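Local coordinates for 432aa long hypothetical deoxyribodipyrimidine photolyase (Sulfolobus tokodaii, PDB 2E0I), which probably repairs cyclobutane pyrimidine dimers in DNA with light, using one bound FAD for catalysis and a second that is thought to harvest light, at residues D15-V29 with V152-V164. Numbering follows the deposited sequence.
Sequences DNTGLNYALSECDRV and VREPETMEGSFDV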
ATOM      1  N   ASP A  15      -8.170  -8.953 -17.068  1.00 24.76           N
ATOM      2  CA  ASP A  15      -9.210  -8.381 -16.215  1.00 24.42           C
ATOM      3  C   ASP A  15      -8.929  -6.944 -15.815  1.00 22.62           C
ATOM      4  O   ASP A  15      -8.901  -6.594 -14.642  1.00 22.17           O
ATOM      5  CB  ASP A  15      -9.436  -9.240 -14.957  1.00 27.20           C
ATOM      6  CG  ASP A  15     -10.708  -8.833 -14.185  1.00 31.76           C
ATOM      7  OD1 ASP A  15     -11.772  -8.607 -14.817  1.00 32.88           O
ATOM      8  OD2 ASP A  15     -10.653  -8.745 -12.937  1.00 34.45           O
ATOM      9  N   ASN A  16      -8.716  -6.107 -16.814  1.00 22.44           N
ATOM     10  CA  ASN A  16      -8.477  -4.699 -16.570  1.00 21.38           C
ATOM     11  C   ASN A  16      -9.680  -4.010 -17.193  1.00 20.26           C
ATOM     12  O   ASN A  16      -9.781  -3.908 -18.415  1.00 19.11           O
ATOM     13  CB  ASN A  16      -7.184  -4.258 -17.246  1.00 23.60           C
ATOM     14  CG  ASN A  16      -6.848  -2.813 -16.961  1.00 25.24           C
ATOM     15  OD1 ASN A  16      -5.695  -2.481 -16.684  1.00 26.85           O
ATOM     16  ND2 ASN A  16      -7.851  -1.938 -17.038  1.00 25.02           N
ATOM     17  N   THR A  17     -10.589  -3.548 -16.336  1.00 19.65           N
ATOM     18  CA  THR A  17     -11.829  -2.905 -16.763  1.00 19.17           C
ATOM     19  C   THR A  17     -11.678  -1.853 -17.857  1.00 18.51           C
ATOM     20  O   THR A  17     -12.158  -2.024 -18.979  1.00 18.32           O
ATOM     21  CB  THR A  17     -12.554  -2.266 -15.568  1.00 19.13           C
ATOM     22  OG1 THR A  17     -12.633  -3.218 -14.496  1.00 21.91           O
ATOM     23  CG2 THR A  17     -13.967  -1.854 -15.970  1.00 17.24           C
ATOM     24  N   GLY A  18     -11.009  -0.759 -17.530  1.00 17.70           N
ATOM     25  CA  GLY A  18     -10.839   0.290 -18.507  1.00 16.89           C
ATOM     26  C   GLY A  18     -10.184  -0.207 -19.772  1.00 17.50           C
ATOM     27  O   GLY A  18     -10.585   0.156 -20.876  1.00 17.03           O
ATOM     28  N   LEU A  19      -9.168  -1.049 -19.620  1.00 18.04           N
ATOM     29  CA  LEU A  19      -8.470  -1.561 -20.783  1.00 16.99           C
ATOM     30  C   LEU A  19      -9.424  -2.381 -21.639  1.00 18.37           C
ATOM     31  O   LEU A  19      -9.392  -2.297 -22.869  1.00 18.09           O
ATOM     32  CB  LEU A  19      -7.267  -2.398 -20.352  1.00 14.87           C
ATOM     33  CG  LEU A  19      -6.450  -3.000 -21.499  1.00 13.82           C
ATOM     34  CD1 LEU A  19      -5.975  -1.894 -22.437  1.00  9.62           C
ATOM     35  CD2 LEU A  19      -5.283  -3.804 -20.928  1.00 10.96           C
ATOM     36  N   ASN A  20     -10.282  -3.167 -20.986  1.00 20.71           N
ATOM     37  CA  ASN A  20     -11.255  -3.990 -21.701  1.00 21.78           C
ATOM     38  C   ASN A  20     -12.159  -3.124 -22.555  1.00 23.66           C
ATOM     39  O   ASN A  20     -12.293  -3.369 -23.750  1.00 24.34           O
ATOM     40  CB  ASN A  20     -12.113  -4.797 -20.738  1.00 20.84           C
ATOM     41  CG  ASN A  20     -11.426  -6.043 -20.258  1.00 21.64           C
ATOM     42  OD1 ASN A  20     -10.521  -6.566 -20.913  1.00 23.04           O
ATOM     43  ND2 ASN A  20     -11.866  -6.547 -19.117  1.00 22.27           N
ATOM     44  N   TYR A  21     -12.777  -2.111 -21.952  1.00 24.78           N
ATOM     45  CA  TYR A  21     -13.656  -1.238 -22.712  1.00 27.14           C
ATOM     46  C   TYR A  21     -12.897  -0.599 -23.854  1.00 27.73           C
ATOM     47  O   TYR A  21     -13.405  -0.495 -24.966  1.00 29.15           O
ATOM     48  CB  TYR A  21     -14.247  -0.148 -21.827  1.00 29.53           C
ATOM     49  CG  TYR A  21     -15.399  -0.612 -20.980  1.00 32.15           C
ATOM     50  CD1 TYR A  21     -15.233  -0.858 -19.621  1.00 34.60           C
ATOM     51  CD2 TYR A  21     -16.661  -0.801 -21.536  1.00 33.70           C
ATOM     52  CE1 TYR A  21     -16.300  -1.278 -18.832  1.00 36.66           C
ATOM     53  CE2 TYR A  21     -17.735  -1.222 -20.760  1.00 36.08           C
ATOM     54  CZ  TYR A  21     -17.548  -1.457 -19.409  1.00 37.27           C
ATOM     55  OH  TYR A  21     -18.609  -1.857 -18.634  1.00 39.31           O
ATOM     56  N   ALA A  22     -11.669  -0.179 -23.586  1.00 27.53           N
ATOM     57  CA  ALA A  22     -10.863   0.445 -24.620  1.00 28.11           C
ATOM     58  C   ALA A  22     -10.681  -0.491 -25.809  1.00 28.53           C
ATOM     59  O   ALA A  22     -10.864  -0.097 -26.958  1.00 27.79           O
ATOM     60  CB  ALA A  22      -9.507   0.834 -24.060  1.00 26.61           C
ATOM     61  N   LEU A  23     -10.325  -1.737 -25.524  1.00 30.07           N
ATOM     62  CA  LEU A  23     -10.091  -2.727 -26.570  1.00 31.86           C
ATOM     63  C   LEU A  23     -11.322  -3.075 -27.401  1.00 32.73           C
ATOM     64  O   LEU A  23     -11.224  -3.340 -28.601  1.00 33.07           O
ATOM     65  CB  LEU A  23      -9.506  -4.002 -25.951  1.00 30.78           C
ATOM     66  CG  LEU A  23      -8.041  -3.893 -25.520  1.00 31.02           C
ATOM     67  CD1 LEU A  23      -7.663  -5.087 -24.655  1.00 30.58           C
ATOM     68  CD2 LEU A  23      -7.149  -3.793 -26.756  1.00 29.09           C
ATOM     69  N   SER A  24     -12.484  -3.067 -26.768  1.00 34.02           N
ATOM     70  CA  SER A  24     -13.701  -3.410 -27.469  1.00 35.87           C
ATOM     71  C   SER A  24     -14.373  -2.215 -28.140  1.00 37.52           C
ATOM     72  O   SER A  24     -15.109  -2.387 -29.115  1.00 39.08           O
ATOM     73  CB  SER A  24     -14.676  -4.089 -26.505  1.00 35.43           C
ATOM     74  OG  SER A  24     -15.124  -3.184 -25.515  1.00 35.17           O
ATOM     75  N   GLU A  25     -14.116  -1.009 -27.641  1.00 38.54           N
ATOM     76  CA  GLU A  25     -14.737   0.181 -28.217  1.00 39.09           C
ATOM     77  C   GLU A  25     -13.941   0.885 -29.317  1.00 39.91           C
ATOM     78  O   GLU A  25     -14.526   1.614 -30.105  1.00 40.32           O
ATOM     79  CB  GLU A  25     -15.085   1.192 -27.117  1.00 38.64           C
ATOM     80  CG  GLU A  25     -16.137   0.711 -26.123  1.00 38.94           C
ATOM     81  CD  GLU A  25     -16.533   1.785 -25.103  1.00 41.56           C
ATOM     82  OE1 GLU A  25     -17.382   1.503 -24.218  1.00 42.03           O
ATOM     83  OE2 GLU A  25     -16.002   2.918 -25.181  1.00 42.66           O
ATOM     84  N   CYS A  26     -12.624   0.693 -29.375  1.00 41.71           N
ATOM     85  CA  CYS A  26     -11.828   1.343 -30.423  1.00 43.74           C
ATOM     86  C   CYS A  26     -11.174   0.306 -31.324  1.00 42.95           C
ATOM     87  O   CYS A  26     -11.121  -0.879 -30.987  1.00 42.44           O
ATOM     88  CB  CYS A  26     -10.723   2.244 -29.836  1.00 47.08           C
ATOM     89  SG  CYS A  26     -11.138   3.186 -28.327  1.00 52.76           S
ATOM     90  N   ASP A  27     -10.669   0.760 -32.465  1.00 42.39           N
ATOM     91  CA  ASP A  27     -10.016  -0.130 -33.412  1.00 43.94           C
ATOM     92  C   ASP A  27      -8.609  -0.462 -32.955  1.00 43.22           C
ATOM     93  O   ASP A  27      -8.213  -1.630 -32.915  1.00 43.88           O
ATOM     94  CB  ASP A  27      -9.963   0.510 -34.798  1.00 46.74           C
ATOM     95  CG  ASP A  27     -11.345   0.813 -35.349  1.00 48.75           C
ATOM     96  OD1 ASP A  27     -12.184  -0.118 -35.385  1.00 48.74           O
ATOM     97  OD2 ASP A  27     -11.586   1.980 -35.743  1.00 50.05           O
ATOM     98  N   ARG A  28      -7.853   0.574 -32.621  1.00 42.02           N
ATOM     99  CA  ARG A  28      -6.488   0.393 -32.154  1.00 40.54           C
ATOM    100  C   ARG A  28      -6.357   1.057 -30.775  1.00 36.76           C
ATOM    101  O   ARG A  28      -6.999   2.070 -30.490  1.00 35.15           O
ATOM    102  CB  ARG A  28      -5.505   1.015 -33.154  1.00 43.75           C
ATOM    103  CG  ARG A  28      -5.916   0.824 -34.607  1.00 50.47           C
ATOM    104  CD  ARG A  28      -4.927   1.433 -35.599  1.00 55.89           C
ATOM    105  NE  ARG A  28      -3.725   0.608 -35.787  1.00 62.02           N
ATOM    106  CZ  ARG A  28      -2.751   0.871 -36.667  1.00 64.26           C
ATOM    107  NH1 ARG A  28      -2.821   1.945 -37.456  1.00 63.96           N
ATOM    108  NH2 ARG A  28      -1.695   0.061 -36.759  1.00 64.03           N
ATOM    109  N   VAL A  29      -5.543   0.466 -29.914  1.00 32.30           N
ATOM    110  CA  VAL A  29      -5.334   1.016 -28.592  1.00 29.04           C
ATOM    111  C   VAL A  29      -3.844   1.127 -28.302  1.00 27.89           C
ATOM    112  O   VAL A  29      -3.101   0.145 -28.379  1.00 27.66           O
ATOM    113  CB  VAL A  29      -5.988   0.138 -27.510  1.00 28.36           C
ATOM    114  CG1 VAL A  29      -5.556   0.604 -26.133  1.00 27.69           C
ATOM    115  CG2 VAL A  29      -7.488   0.200 -27.635  1.00 27.81           C
ATOM    116  N   VAL A 152     -19.489 -10.240  -6.532  1.00 27.97           N
ATOM    117  CA  VAL A 152     -18.295  -9.679  -7.139  1.00 27.06           C
ATOM    118  C   VAL A 152     -18.275  -9.991  -8.636  1.00 27.54           C
ATOM    119  O   VAL A 152     -18.529 -11.118  -9.041  1.00 26.18           O
ATOM    120  CB  VAL A 152     -17.032 -10.275  -6.501  1.00 26.51           C
ATOM    121  CG1 VAL A 152     -15.796  -9.715  -7.192  1.00 25.79           C
ATOM    122  CG2 VAL A 152     -17.010  -9.979  -4.999  1.00 23.87           C
ATOM    123  N   ARG A 153     -17.982  -8.990  -9.456  1.00 29.35           N
ATOM    124  CA  ARG A 153     -17.931  -9.204 -10.896  1.00 31.41           C
ATOM    125  C   ARG A 153     -16.826 -10.212 -11.185  1.00 32.89           C
ATOM    126  O   ARG A 153     -15.788 -10.217 -10.523  1.00 33.35           O
ATOM    127  CB  ARG A 153     -17.654  -7.891 -11.635  1.00 32.09           C
ATOM    128  CG  ARG A 153     -17.508  -8.080 -13.135  1.00 34.89           C
ATOM    129  CD  ARG A 153     -17.494  -6.769 -13.937  1.00 37.17           C
ATOM    130  NE  ARG A 153     -16.228  -6.027 -13.900  1.00 38.34           N
ATOM    131  CZ  ARG A 153     -15.971  -5.047 -13.042  1.00 38.77           C
ATOM    132  NH1 ARG A 153     -16.892  -4.704 -12.153  1.00 40.29           N
ATOM    133  NH2 ARG A 153     -14.818  -4.393 -13.088  1.00 38.28           N
ATOM    134  N   GLU A 154     -17.053 -11.074 -12.167  1.00 34.24           N
ATOM    135  CA  GLU A 154     -16.071 -12.096 -12.521  1.00 35.09           C
ATOM    136  C   GLU A 154     -14.987 -11.552 -13.455  1.00 33.92           C
ATOM    137  O   GLU A 154     -15.255 -10.686 -14.289  1.00 35.63           O
ATOM    138  CB  GLU A 154     -16.784 -13.270 -13.189  1.00 36.72           C
ATOM    139  CG  GLU A 154     -17.749 -14.012 -12.286  1.00 40.56           C
ATOM    140  CD  GLU A 154     -18.696 -14.926 -13.065  1.00 43.91           C
ATOM    141  OE1 GLU A 154     -18.256 -15.555 -14.057  1.00 45.57           O
ATOM    142  OE2 GLU A 154     -19.883 -15.025 -12.678  1.00 44.21           O
ATOM    143  N   PRO A 155     -13.741 -12.046 -13.321  1.00 31.69           N
ATOM    144  CA  PRO A 155     -12.665 -11.567 -14.189  1.00 29.93           C
ATOM    145  C   PRO A 155     -13.017 -11.827 -15.635  1.00 30.06           C
ATOM    146  O   PRO A 155     -13.759 -12.755 -15.933  1.00 30.08           O
ATOM    147  CB  PRO A 155     -11.474 -12.398 -13.745  1.00 27.47           C
ATOM    148  CG  PRO A 155     -11.747 -12.637 -12.320  1.00 28.43           C
ATOM    149  CD  PRO A 155     -13.210 -12.972 -12.310  1.00 30.22           C
ATOM    150  N   GLU A 156     -12.504 -10.995 -16.528  1.00 31.30           N
ATOM    151  CA  GLU A 156     -12.733 -11.179 -17.950  1.00 33.75           C
ATOM    152  C   GLU A 156     -11.789 -10.292 -18.744  1.00 34.33           C
ATOM    153  O   GLU A 156     -11.299  -9.280 -18.241  1.00 33.48           O
ATOM    154  CB  GLU A 156     -14.170 -10.860 -18.313  1.00 35.61           C
ATOM    155  CG  GLU A 156     -14.452  -9.403 -18.464  1.00 40.61           C
ATOM    156  CD  GLU A 156     -15.934  -9.132 -18.511  1.00 44.73           C
ATOM    157  OE1 GLU A 156     -16.304  -7.958 -18.731  1.00 48.03           O
ATOM    158  OE2 GLU A 156     -16.729 -10.091 -18.317  1.00 46.82           O
ATOM    159  N   THR A 157     -11.528 -10.681 -19.983  1.00 34.54           N
ATOM    160  CA  THR A 157     -10.625  -9.921 -20.824  1.00 35.29           C
ATOM    161  C   THR A 157     -11.199  -9.822 -22.223  1.00 37.13           C
ATOM    162  O   THR A 157     -11.636 -10.816 -22.791  1.00 37.97           O
ATOM    163  CB  THR A 157      -9.228 -10.597 -20.895  1.00 33.51           C
ATOM    164  OG1 THR A 157      -8.693 -10.731 -19.574  1.00 31.01           O
ATOM    165  CG2 THR A 157      -8.264  -9.769 -21.742  1.00 31.54           C
ATOM    166  N   MET A 158     -11.206  -8.616 -22.772  1.00 39.01           N
ATOM    167  CA  MET A 158     -11.709  -8.422 -24.113  1.00 41.63           C
ATOM    168  C   MET A 158     -10.558  -8.512 -25.099  1.00 42.26           C
ATOM    169  O   MET A 158      -9.408  -8.251 -24.741  1.00 41.79           O
ATOM    170  CB  MET A 158     -12.390  -7.059 -24.222  1.00 44.27           C
ATOM    171  CG  MET A 158     -13.924  -7.126 -24.222  1.00 48.12           C
ATOM    172  SD  MET A 158     -14.650  -7.969 -22.781  1.00 51.18           S
ATOM    173  CE  MET A 158     -14.930  -9.671 -23.450  1.00 51.05           C
ATOM    174  N   GLU A 159     -10.867  -8.916 -26.327  1.00 43.44           N
ATOM    175  CA  GLU A 159      -9.860  -9.011 -27.375  1.00 45.27           C
ATOM    176  C   GLU A 159      -9.902  -7.677 -28.129  1.00 43.91           C
ATOM    177  O   GLU A 159     -10.948  -7.032 -28.189  1.00 43.99           O
ATOM    178  CB  GLU A 159     -10.162 -10.203 -28.307  1.00 48.70           C
ATOM    179  CG  GLU A 159      -9.798 -11.587 -27.706  1.00 55.80           C
ATOM    180  CD  GLU A 159     -10.234 -12.786 -28.579  1.00 60.59           C
ATOM    181  OE1 GLU A 159      -9.872 -13.951 -28.254  1.00 62.14           O
ATOM    182  OE2 GLU A 159     -10.947 -12.561 -29.587  1.00 63.27           O
ATOM    183  N   GLY A 160      -8.761  -7.250 -28.666  1.00 42.99           N
ATOM    184  CA  GLY A 160      -8.694  -5.992 -29.395  1.00 41.44           C
ATOM    185  C   GLY A 160      -7.383  -5.872 -30.153  1.00 41.90           C
ATOM    186  O   GLY A 160      -6.779  -6.884 -30.519  1.00 42.60           O
ATOM    187  N   SER A 161      -6.930  -4.648 -30.403  1.00 41.34           N
ATOM    188  CA  SER A 161      -5.673  -4.453 -31.120  1.00 41.31           C
ATOM    189  C   SER A 161      -4.795  -3.403 -30.473  1.00 40.55           C
ATOM    190  O   SER A 161      -5.210  -2.263 -30.279  1.00 40.27           O
ATOM    191  CB  SER A 161      -5.926  -4.051 -32.577  1.00 42.04           C
ATOM    192  OG  SER A 161      -6.221  -5.179 -33.381  1.00 45.75           O
ATOM    193  N   PHE A 162      -3.570  -3.787 -30.151  1.00 39.18           N
ATOM    194  CA  PHE A 162      -2.642  -2.854 -29.543  1.00 38.57           C
ATOM    195  C   PHE A 162      -1.746  -2.196 -30.593  1.00 39.45           C
ATOM    196  O   PHE A 162      -1.051  -2.881 -31.351  1.00 40.58           O
ATOM    197  CB  PHE A 162      -1.773  -3.575 -28.511  1.00 36.42           C
ATOM    198  CG  PHE A 162      -2.480  -3.876 -27.220  1.00 33.24           C
ATOM    199  CD1 PHE A 162      -2.718  -2.870 -26.290  1.00 32.26           C
ATOM    200  CD2 PHE A 162      -2.883  -5.169 -26.924  1.00 32.11           C
ATOM    201  CE1 PHE A 162      -3.345  -3.151 -25.079  1.00 31.47           C
ATOM    202  CE2 PHE A 162      -3.512  -5.464 -25.717  1.00 31.75           C
ATOM    203  CZ  PHE A 162      -3.743  -4.452 -24.790  1.00 31.11           C
ATOM    204  N   ASP A 163      -1.767  -0.867 -30.630  1.00 39.77           N
ATOM    205  CA  ASP A 163      -0.932  -0.118 -31.559  1.00 40.39           C
ATOM    206  C   ASP A 163       0.244   0.530 -30.804  1.00 40.22           C
ATOM    207  O   ASP A 163       0.361   0.405 -29.585  1.00 39.74           O
ATOM    208  CB  ASP A 163      -1.767   0.941 -32.276  1.00 41.79           C
ATOM    209  CG  ASP A 163      -1.026   1.578 -33.436  1.00 45.12           C
ATOM    210  OD1 ASP A 163      -0.314   0.837 -34.162  1.00 46.35           O
ATOM    211  OD2 ASP A 163      -1.167   2.812 -33.626  1.00 45.68           O
ATOM    212  N   VAL A 164       1.115   1.219 -31.530  1.00 40.20           N
ATOM    213  CA  VAL A 164       2.282   1.851 -30.928  1.00 40.11           C
ATOM    214  C   VAL A 164       2.503   3.249 -31.481  1.00 41.72           C
ATOM    215  O   VAL A 164       1.967   3.599 -32.527  1.00 43.04           O
ATOM    216  CB  VAL A 164       3.545   1.011 -31.206  1.00 38.53           C
ATOM    217  CG1 VAL A 164       4.791   1.747 -30.765  1.00 37.35           C
ATOM    218  CG2 VAL A 164       3.431  -0.325 -30.497  1.00 38.92           C
TER
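V29 O is gripped by D163 N at 2.8 Å and also receives a CA-H...O contact from F162. V29 N, on the same edge, donates to S161 O, so the two bonds flank F162 and a single parallel bridge joins the start of strand 28-35 to the 152-164 chain. Earlier in that chain, E156 and M158 meet helix 17-25 through N20, whose amide reads their backbone twice: OD1 accepts from M158 N, which stands above the carbonyl plane, and ND2 gives a 2.9 Å bond to E156 O, lying close to the amide plane. Asparagine suits the place because one flat group offers both an acceptor and a donor; CG, anti to the carbonyl carbon (chi1 -81°), carries it to the backbone of 156-158. With a leucine here, M158 N and E156 O would probably both lose their side-chain mates.

The helix belongs to the N-terminal alpha/beta domain of the photolyase fold, connecting strands 2-7 and 28-35 of its parallel sheet; the 152-164 chain runs along one flank of this beta-alpha-beta crossover helix, within the long linker toward the helical FAD-binding domain. About one turn on from N20, L23 CD2 sits over one face of the F162 ring, 4.1 Å from its centroid, a CH-pi contact, while L19 CD1, just before N20, touches F162 CE1; branched leucines fit against a flat ring that also touches S70.

Near the helix start, D15 N makes an almost straight bond to T157 OG1, a hydroxyl that can also bond E14. The D15 carboxylate serves two sides: OD1 takes E156 N from above its plane, while OD2 is hydrogen-bonded to S226 and salt-bridged to R228 of helix 227-233. At the far end, opposite charges suit R28 and D163: OD1 lies 3.0 Å from R28 NH2 over the guanidinium face, a salt bridge without an N-H pointing at the oxygen, the planes stacked 28° apart.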